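Local coordinates for SalCYP truncation (Salinispora tropica, PDB 7ABB), which belongs to the cytochrome P450 family, helix-rich heme proteins, and carries a heme c group in the interior of its single chain, at residues A[11-16]-A[41-46]; A[241-246]-A[278-283]; A[333-336]-A[341-344]. All blocks are in the same frame, centred on the assembly; numbering follows the deposited sequence.

Contact 1: residues A[11-16]-A[41-46]; sequences VEFDFF and DSFWVL
F43 pushes its ring from the start of strand 43-46 into the loop 11-16, where F13 and F15 receive it. The pair F15-F43 is an offset edge-to-face stack, the edge of F15 directed at the face of F43, with centroids 5.6 Å apart and planes at 65°. Its closest carbons are F15 CD2 and F43 CE1, at 3.8 Å. The beta carbon of F15 joins in, F15 CB lying 3.8 Å from F43 CZ. The beta carbon of F43 points to the loop, and chi1 of 57° sets the ring between F13 and F15. F13 and F43 cross at about a right angle, with F43 CE2 at the edge of the F13 ring, in its plane. F43 CZ meets backbone as well as ring, at 3.3 Å from F13 O and 4.0 Å from F13 CD2. V45 CG2 adds a looser apolar touch, 4.4 Å from F13 CE2. Further out, Y22 and F35 make edge-to-face pairs with F13, while T302 and L304 pack on F43. D14 OD1 accepts from F16 N at 2.8 Å, an Asx turn that shapes the chain round F15. No hydrogen bond spans the two segments. The carbonyl of F13 is satisfied by S37 OG, so the contact works as a hydrophobic join between the N-terminal loop and the mixed sheet.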
# COMPACT_ATOMS: atom_id res chain seq x y z
N VAL A 11 -15.25 3.97 -23.46
CA VAL A 11 -15.19 5.33 -22.95
C VAL A 11 -13.74 5.79 -22.95
O VAL A 11 -12.81 4.99 -22.83
CB VAL A 11 -15.81 5.44 -21.54
CG1 VAL A 11 -17.32 5.29 -21.62
CG2 VAL A 11 -15.21 4.41 -20.61
N GLU A 12 -13.56 7.11 -23.08
CA GLU A 12 -12.22 7.69 -23.04
C GLU A 12 -11.87 7.91 -21.57
O GLU A 12 -12.04 8.99 -21.02
CB GLU A 12 -12.18 8.99 -23.84
CG GLU A 12 -10.77 9.54 -24.11
CD GLU A 12 -10.02 8.75 -25.16
OE1 GLU A 12 -10.66 7.98 -25.91
OE2 GLU A 12 -8.78 8.89 -25.24
N PHE A 13 -11.40 6.85 -20.93
CA PHE A 13 -11.15 6.84 -19.49
C PHE A 13 -9.65 6.79 -19.20
O PHE A 13 -8.95 5.91 -19.71
CB PHE A 13 -11.83 5.64 -18.83
CG PHE A 13 -11.53 5.49 -17.35
CD1 PHE A 13 -12.12 6.33 -16.43
CD2 PHE A 13 -10.69 4.49 -16.90
CE1 PHE A 13 -11.86 6.19 -15.09
CE2 PHE A 13 -10.44 4.32 -15.55
CZ PHE A 13 -11.02 5.19 -14.64
N ASP A 14 -9.20 7.70 -18.35
CA ASP A 14 -7.81 7.79 -17.93
C ASP A 14 -7.63 6.99 -16.64
O ASP A 14 -8.30 7.27 -15.64
CB ASP A 14 -7.45 9.26 -17.72
CG ASP A 14 -6.02 9.49 -17.24
OD1 ASP A 14 -5.35 8.54 -16.78
OD2 ASP A 14 -5.57 10.65 -17.33
N PHE A 15 -6.75 5.99 -16.65
CA PHE A 15 -6.65 5.15 -15.46
C PHE A 15 -5.99 5.86 -14.27
O PHE A 15 -6.00 5.30 -13.17
CB PHE A 15 -5.91 3.84 -15.76
CG PHE A 15 -4.52 4.03 -16.32
CD1 PHE A 15 -3.51 4.54 -15.54
CD2 PHE A 15 -4.23 3.66 -17.62
CE1 PHE A 15 -2.23 4.71 -16.04
CE2 PHE A 15 -2.96 3.82 -18.13
CZ PHE A 15 -1.96 4.35 -17.34
N PHE A 16 -5.43 7.04 -14.46
CA PHE A 16 -4.96 7.85 -13.33
C PHE A 16 -6.09 8.47 -12.53
O PHE A 16 -5.85 9.28 -11.63
CB PHE A 16 -4.02 8.94 -13.83
CG PHE A 16 -2.68 8.44 -14.25
CD1 PHE A 16 -1.81 7.91 -13.31
CD2 PHE A 16 -2.27 8.49 -15.57
CE1 PHE A 16 -0.56 7.44 -13.68
CE2 PHE A 16 -1.02 8.02 -15.95
CZ PHE A 16 -0.16 7.50 -15.00
N ASP A 41 -3.45 2.97 -25.64
CA ASP A 41 -3.49 1.67 -26.30
C ASP A 41 -4.76 0.89 -25.99
O ASP A 41 -4.93 -0.22 -26.51
CB ASP A 41 -2.27 0.84 -25.89
CG ASP A 41 -0.96 1.47 -26.34
OD1 ASP A 41 -0.96 2.18 -27.37
OD2 ASP A 41 0.06 1.25 -25.66
N SER A 42 -5.64 1.44 -25.15
CA SER A 42 -6.91 0.84 -24.77
C SER A 42 -6.69 -0.20 -23.68
O SER A 42 -5.59 -0.74 -23.54
CB SER A 42 -7.63 0.23 -25.97
OG SER A 42 -7.22 -1.11 -26.19
N PHE A 43 -7.74 -0.48 -22.90
CA PHE A 43 -7.66 -1.43 -21.80
C PHE A 43 -9.05 -1.69 -21.24
O PHE A 43 -9.96 -0.86 -21.36
CB PHE A 43 -6.73 -0.93 -20.68
CG PHE A 43 -7.09 0.42 -20.11
CD1 PHE A 43 -6.60 1.59 -20.67
CD2 PHE A 43 -7.90 0.52 -18.97
CE1 PHE A 43 -6.91 2.83 -20.13
CE2 PHE A 43 -8.22 1.76 -18.44
CZ PHE A 43 -7.73 2.91 -19.02
N TRP A 44 -9.21 -2.86 -20.64
CA TRP A 44 -10.41 -3.21 -19.90
C TRP A 44 -10.23 -2.91 -18.42
O TRP A 44 -9.13 -3.00 -17.87
CB TRP A 44 -10.74 -4.69 -20.09
CG TRP A 44 -11.38 -5.01 -21.41
CD1 TRP A 44 -10.77 -5.46 -22.55
CD2 TRP A 44 -12.79 -4.91 -21.73
NE1 TRP A 44 -11.70 -5.65 -23.55
CE2 TRP A 44 -12.94 -5.32 -23.07
CE3 TRP A 44 -13.92 -4.52 -21.01
CZ2 TRP A 44 -14.17 -5.35 -23.71
CZ3 TRP A 44 -15.15 -4.55 -21.65
CH2 TRP A 44 -15.26 -4.96 -22.98
N VAL A 45 -11.34 -2.54 -17.78
CA VAL A 45 -11.40 -2.32 -16.34
C VAL A 45 -12.46 -3.24 -15.76
O VAL A 45 -13.66 -3.05 -16.00
CB VAL A 45 -11.71 -0.85 -16.00
CG1 VAL A 45 -11.72 -0.65 -14.49
CG2 VAL A 45 -10.72 0.09 -16.67
N LEU A 46 -12.04 -4.24 -14.98
CA LEU A 46 -12.99 -5.08 -14.28
C LEU A 46 -13.62 -4.30 -13.13
O LEU A 46 -12.98 -3.44 -12.51
CB LEU A 46 -12.33 -6.34 -13.75
CG LEU A 46 -11.69 -7.22 -14.82
CD1 LEU A 46 -11.33 -8.56 -14.23
CD2 LEU A 46 -12.58 -7.48 -16.04

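Contact 2: residues A[241-246]-A[278-283]; sequences VNHMAN and VNSCMY. With HEC (heme c), chain B.
H243 and N279 bring the backbones closest, CA atoms 6.4 Å apart, where helix 238-253 passes the loop after helix 268-278. The former is probably the C-terminal part of the long helix crossing the P450 heme pocket, the latter, with its Glu-x-x-Arg, the K helix. N279 keeps CG beside its backbone N (chi1 -68°), setting its amide against the beta carbon of N246, amide planes 29° apart and N246 CB 3.4 Å from N279 CG. The imidazole of H243 runs antiparallel alongside N279, planes 56° apart, with H243 CE1 3.5 Å from N279 C. Water carries the hydrogen bonds across: water 1 joins H243 ND1 and H243 O to N279 ND2, water 2 links H243 NE2 to S280 OG, and water 4 bridges N279 ND2 and N246 O. Water 3, over the H243 ring centre, donates to N279 O and accepts weakly from N246 ND2. L378 N also holds N246 OD1, and L276 O holds S280 OG. H243 CD2 packs on heme CBB at 3.2 Å, and M282 SD lies 3.4 Å from CHB. Waters 1 and 2 lie in the ring plane, one at each nitrogen, consistent with an imidazole oriented by water, N279 and the heme.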
# COMPACT_ATOMS: atom_id res chain seq x y z
N VAL A 241 1.30 5.23 4.27
CA VAL A 241 1.11 6.63 4.66
C VAL A 241 -0.28 7.09 4.26
O VAL A 241 -0.98 7.73 5.04
CB VAL A 241 2.20 7.53 4.03
CG1 VAL A 241 1.83 9.03 4.20
CG2 VAL A 241 3.54 7.25 4.64
N ASN A 242 -0.70 6.79 3.02
CA ASN A 242 -1.96 7.38 2.57
C ASN A 242 -3.16 6.69 3.18
O ASN A 242 -4.19 7.35 3.38
CB ASN A 242 -2.02 7.39 1.05
CG ASN A 242 -0.98 8.33 0.44
OD1 ASN A 242 -0.37 9.13 1.16
ND2 ASN A 242 -0.79 8.24 -0.86
N HIS A 243 -3.06 5.41 3.54
CA HIS A 243 -4.11 4.78 4.35
C HIS A 243 -4.18 5.40 5.74
O HIS A 243 -5.28 5.65 6.26
CB HIS A 243 -3.89 3.27 4.43
CG HIS A 243 -4.59 2.51 3.34
ND1 HIS A 243 -5.96 2.43 3.25
CD2 HIS A 243 -4.10 1.82 2.28
CE1 HIS A 243 -6.29 1.70 2.20
NE2 HIS A 243 -5.17 1.31 1.60
N MET A 244 -3.02 5.70 6.33
CA MET A 244 -3.02 6.37 7.63
C MET A 244 -3.70 7.71 7.53
O MET A 244 -4.49 8.09 8.41
CB MET A 244 -1.59 6.56 8.13
CG MET A 244 -0.93 5.32 8.65
SD MET A 244 0.80 5.59 9.13
CE MET A 244 0.56 6.83 10.39
N ALA A 245 -3.41 8.45 6.46
CA ALA A 245 -3.90 9.81 6.31
C ALA A 245 -5.39 9.84 6.01
O ALA A 245 -6.14 10.64 6.60
CB ALA A 245 -3.12 10.51 5.19
N ASN A 246 -5.85 9.03 5.06
CA ASN A 246 -7.28 9.04 4.74
C ASN A 246 -8.12 8.57 5.91
O ASN A 246 -9.23 9.08 6.11
CB ASN A 246 -7.52 8.17 3.51
CG ASN A 246 -7.25 8.91 2.22
OD1 ASN A 246 -7.88 9.92 1.93
ND2 ASN A 246 -6.30 8.39 1.43
N VAL A 278 -12.23 0.99 2.52
CA VAL A 278 -12.84 2.21 2.01
C VAL A 278 -11.83 3.06 1.24
O VAL A 278 -12.18 3.74 0.27
CB VAL A 278 -13.44 2.98 3.21
CG1 VAL A 278 -13.57 4.48 2.93
CG2 VAL A 278 -14.76 2.33 3.57
N ASN A 279 -10.57 3.07 1.68
CA ASN A 279 -9.56 3.95 1.12
C ASN A 279 -8.66 3.26 0.08
O ASN A 279 -7.63 3.82 -0.31
CB ASN A 279 -8.75 4.56 2.27
CG ASN A 279 -9.60 5.49 3.07
OD1 ASN A 279 -10.35 6.26 2.49
ND2 ASN A 279 -9.51 5.43 4.40
N SER A 280 -9.07 2.10 -0.42
CA SER A 280 -8.33 1.43 -1.47
C SER A 280 -8.34 2.22 -2.77
O SER A 280 -9.38 2.77 -3.19
CB SER A 280 -8.92 0.04 -1.71
OG SER A 280 -8.62 -0.82 -0.64
N CYS A 281 -7.20 2.22 -3.46
CA CYS A 281 -7.08 3.02 -4.67
C CYS A 281 -6.12 2.43 -5.70
O CYS A 281 -6.03 2.95 -6.82
CB CYS A 281 -6.65 4.44 -4.31
SG CYS A 281 -5.16 4.52 -3.33
N MET A 282 -5.39 1.37 -5.36
CA MET A 282 -4.52 0.78 -6.37
C MET A 282 -5.33 0.12 -7.47
O MET A 282 -6.47 -0.30 -7.29
CB MET A 282 -3.58 -0.25 -5.75
CG MET A 282 -2.57 0.39 -4.85
SD MET A 282 -1.64 -0.80 -3.86
CE MET A 282 -0.78 -1.71 -5.13
N TYR A 283 -4.69 -0.02 -8.63
CA TYR A 283 -5.31 -0.66 -9.79
C TYR A 283 -4.28 -1.53 -10.49
O TYR A 283 -3.83 -1.21 -11.59
CB TYR A 283 -5.92 0.38 -10.73
CG TYR A 283 -5.13 1.64 -10.94
CD1 TYR A 283 -5.25 2.70 -10.06
CD2 TYR A 283 -4.28 1.78 -12.03
CE1 TYR A 283 -4.53 3.86 -10.24
CE2 TYR A 283 -3.55 2.96 -12.21
CZ TYR A 283 -3.69 3.99 -11.32
OH TYR A 283 -2.98 5.16 -11.48
FE HEC B . 2.11 -4.06 -0.66
CHA HEC B . 2.14 -6.14 -3.40
CHB HEC B . -1.10 -3.17 -1.46
CHC HEC B . 2.04 -2.02 2.09
CHD HEC B . 5.41 -4.68 -0.09
NA HEC B . 0.81 -4.54 -2.13
C1A HEC B . 0.98 -5.46 -3.16
C2A HEC B . -0.22 -5.60 -3.95
C3A HEC B . -1.11 -4.77 -3.39
C4A HEC B . -0.49 -4.11 -2.26
CMA HEC B . -2.56 -4.48 -3.83
CAA HEC B . -0.44 -6.55 -5.18
CBA HEC B . -0.04 -5.94 -6.52
CGA HEC B . -0.34 -6.91 -7.64
O1A HEC B . 0.06 -6.56 -8.78
O2A HEC B . -0.96 -7.98 -7.37
NB HEC B . 0.77 -2.79 0.13
C1B HEC B . -0.53 -2.59 -0.32
C2B HEC B . -1.17 -1.71 0.60
C3B HEC B . -0.31 -1.42 1.59
C4B HEC B . 0.92 -2.06 1.30
CMB HEC B . -2.64 -1.28 0.40
CAB HEC B . -0.40 -0.54 2.82
CBB HEC B . -1.77 -0.12 3.24
NC HEC B . 3.49 -3.45 0.71
C1C HEC B . 3.22 -2.67 1.82
C2C HEC B . 4.39 -2.62 2.65
C3C HEC B . 5.35 -3.37 2.06
C4C HEC B . 4.79 -3.87 0.83
CMC HEC B . 4.46 -1.86 3.97
CAC HEC B . 6.81 -3.65 2.47
CBC HEC B . 7.23 -3.45 3.93
ND HEC B . 3.49 -5.17 -1.58
C1D HEC B . 4.81 -5.27 -1.15
C2D HEC B . 5.49 -6.17 -2.03
C3D HEC B . 4.52 -6.63 -3.06
C4D HEC B . 3.28 -5.97 -2.69
CMD HEC B . 6.97 -6.56 -1.93
CAD HEC B . 4.76 -7.60 -4.23
CBD HEC B . 4.41 -8.99 -3.76
CGD HEC B . 4.53 -9.97 -4.91
O1D HEC B . 4.56 -11.19 -4.65
O2D HEC B . 4.59 -9.50 -6.06
O HOH W 1 -7.33 3.80 5.45
O HOH W 2 -5.75 -0.87 -0.52
O HOH W 3 -5.41 5.39 0.68
O HOH W 4 -11.51 7.50 4.97

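Contact 3: residues A[333-336]-A[341-344]; sequences IAFG and QCLG. With HEC (heme c), chain B.
The ring of F335 meets C342 obliquely, C342 CB standing 3.7 Å from F335 CD1, and turns its edge to the heme c, whose C4B lies in the ring plane. Heme C3B is 3.5 Å from F335 CE1. The cysteine sulfur makes a sulfur-aromatic contact, 5.1 Å from the F335 ring centroid to C342 SG and well off the normal. A345, A348 and R349 of helix 345-362 also pack on the phenyl. With SG anti to its backbone N (chi1 -180°), C342 directs the sulfur at the porphyrin, and C342 SG binds the heme iron at 2.3 Å.

The backbones are joined by one strong bond. C342 N donates to F335 O at 2.9 Å, almost straight (176° at the hydrogen) and in the carbonyl plane. The same carbonyl receives a CA-H...O contact from Q341 CA, and Q341 CG rests 3.5 Å from F335 O. I333 to G336 form a type I beta turn, closed by G336 N to I333 O. G336, the last residue of the turn, has positive phi (75°). I333 packs on helix 49-56, and N311 OD1 accepts from I333 N.

G344 occupies the N-cap position of helix 345-362, and its backbone itself lies against the porphyrin, G344 CA 3.6 Å from heme C3C. L343 lies against the porphyrin rim, its CD2 3.8 Å from the methyl CMD.

This is the cysteine-ligand loop characteristic of cytochromes P450, with its Phe-Gly start and its ligating cysteine just ahead of a helix. F335 packs beside the ligand's beta carbon and its carbonyl secures the ligand's N-H, so the backbone bond and the phenyl together hold C342 where its sulfur reaches the iron.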
# COMPACT_ATOMS: atom_id res chain seq x y z
N ILE A 333 -10.19 -6.88 -0.29
CA ILE A 333 -8.89 -7.22 -0.86
C ILE A 333 -8.02 -5.97 -1.01
O ILE A 333 -7.43 -5.72 -2.07
CB ILE A 333 -9.03 -7.97 -2.20
CG1 ILE A 333 -9.93 -7.22 -3.20
CG2 ILE A 333 -9.61 -9.34 -1.96
CD1 ILE A 333 -9.76 -7.68 -4.62
N ALA A 334 -7.92 -5.17 0.05
CA ALA A 334 -7.07 -4.00 0.03
C ALA A 334 -5.64 -4.35 -0.28
O ALA A 334 -4.88 -3.48 -0.73
CB ALA A 334 -7.12 -3.30 1.38
N PHE A 335 -5.23 -5.59 0.00
CA PHE A 335 -3.86 -6.04 -0.22
C PHE A 335 -3.76 -6.98 -1.41
O PHE A 335 -2.77 -7.71 -1.54
CB PHE A 335 -3.33 -6.74 1.04
CG PHE A 335 -3.13 -5.81 2.21
CD1 PHE A 335 -2.14 -4.85 2.19
CD2 PHE A 335 -3.96 -5.91 3.31
CE1 PHE A 335 -1.95 -4.00 3.28
CE2 PHE A 335 -3.78 -5.07 4.40
CZ PHE A 335 -2.78 -4.11 4.38
N GLY A 336 -4.77 -7.00 -2.28
CA GLY A 336 -4.81 -7.95 -3.35
C GLY A 336 -5.18 -9.34 -2.87
O GLY A 336 -5.60 -9.56 -1.73
N GLN A 341 -0.35 -11.31 -3.58
CA GLN A 341 -0.94 -10.60 -2.44
C GLN A 341 0.17 -9.95 -1.60
O GLN A 341 1.20 -10.56 -1.36
CB GLN A 341 -1.75 -11.59 -1.59
CG GLN A 341 -2.59 -11.02 -0.45
CD GLN A 341 -3.21 -12.15 0.36
OE1 GLN A 341 -2.52 -12.83 1.13
NE2 GLN A 341 -4.49 -12.41 0.14
N CYS A 342 -0.06 -8.73 -1.16
CA CYS A 342 0.97 -7.89 -0.54
C CYS A 342 1.83 -8.62 0.48
O CYS A 342 1.32 -9.15 1.47
CB CYS A 342 0.29 -6.70 0.13
SG CYS A 342 1.47 -5.58 0.91
N LEU A 343 3.15 -8.58 0.27
CA LEU A 343 4.10 -9.13 1.22
C LEU A 343 4.08 -8.39 2.55
O LEU A 343 4.31 -8.98 3.61
CB LEU A 343 5.49 -9.05 0.60
CG LEU A 343 6.69 -9.60 1.40
CD1 LEU A 343 6.58 -11.11 1.56
CD2 LEU A 343 7.96 -9.24 0.64
N GLY A 344 3.81 -7.11 2.50
CA GLY A 344 3.88 -6.24 3.67
C GLY A 344 2.58 -6.07 4.42
O GLY A 344 2.50 -5.18 5.27
FE HEC B . 2.11 -4.06 -0.66
CHA HEC B . 2.14 -6.14 -3.40
CHB HEC B . -1.10 -3.17 -1.46
CHC HEC B . 2.04 -2.02 2.09
CHD HEC B . 5.41 -4.68 -0.09
NA HEC B . 0.81 -4.54 -2.13
C1A HEC B . 0.98 -5.46 -3.16
C2A HEC B . -0.22 -5.60 -3.95
C3A HEC B . -1.11 -4.77 -3.39
C4A HEC B . -0.49 -4.11 -2.26
CMA HEC B . -2.56 -4.48 -3.83
CAA HEC B . -0.44 -6.55 -5.18
CBA HEC B . -0.04 -5.94 -6.52
CGA HEC B . -0.34 -6.91 -7.64
O1A HEC B . 0.06 -6.56 -8.78
O2A HEC B . -0.96 -7.98 -7.37
NB HEC B . 0.77 -2.79 0.13
C1B HEC B . -0.53 -2.59 -0.32
C2B HEC B . -1.17 -1.71 0.60
C3B HEC B . -0.31 -1.42 1.59
C4B HEC B . 0.92 -2.06 1.30
CMB HEC B . -2.64 -1.28 0.40
CAB HEC B . -0.40 -0.54 2.82
CBB HEC B . -1.77 -0.12 3.24
NC HEC B . 3.49 -3.45 0.71
C1C HEC B . 3.22 -2.67 1.82
C2C HEC B . 4.39 -2.62 2.65
C3C HEC B . 5.35 -3.37 2.06
C4C HEC B . 4.79 -3.87 0.83
CMC HEC B . 4.46 -1.86 3.97
CAC HEC B . 6.81 -3.65 2.47
CBC HEC B . 7.23 -3.45 3.93
ND HEC B . 3.49 -5.17 -1.58
C1D HEC B . 4.81 -5.27 -1.15
C2D HEC B . 5.49 -6.17 -2.03
C3D HEC B . 4.52 -6.63 -3.06
C4D HEC B . 3.28 -5.97 -2.69
CMD HEC B . 6.97 -6.56 -1.93
CAD HEC B . 4.76 -7.60 -4.23
CBD HEC B . 4.41 -8.99 -3.76
CGD HEC B . 4.53 -9.97 -4.91
O1D HEC B . 4.56 -11.19 -4.65
O2D HEC B . 4.59 -9.50 -6.06

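From the N terminus the three contacts come strictly in series, none nested in or crossing another. Contact 1 closes a loop of 24 residues holding helix 19-29 and strand 34-37, tying the N-terminal loop to the mixed sheet. Contact 2 encloses 31 mostly helical residues and joins helix 238-253 to the approach to strand 285-288. Contact 3 closes over four residues, its second segment leading directly into helix 345-362. Residues 278-283 connect all three: Y283 CZ lies 3.2 Å from F15 O of contact 1, and S280 OG lies 3.5 Å from A334 CB of contact 3. Contacts 2 and 3, with centres 13 Å apart, both touch the heme c; contact 1 is more peripheral.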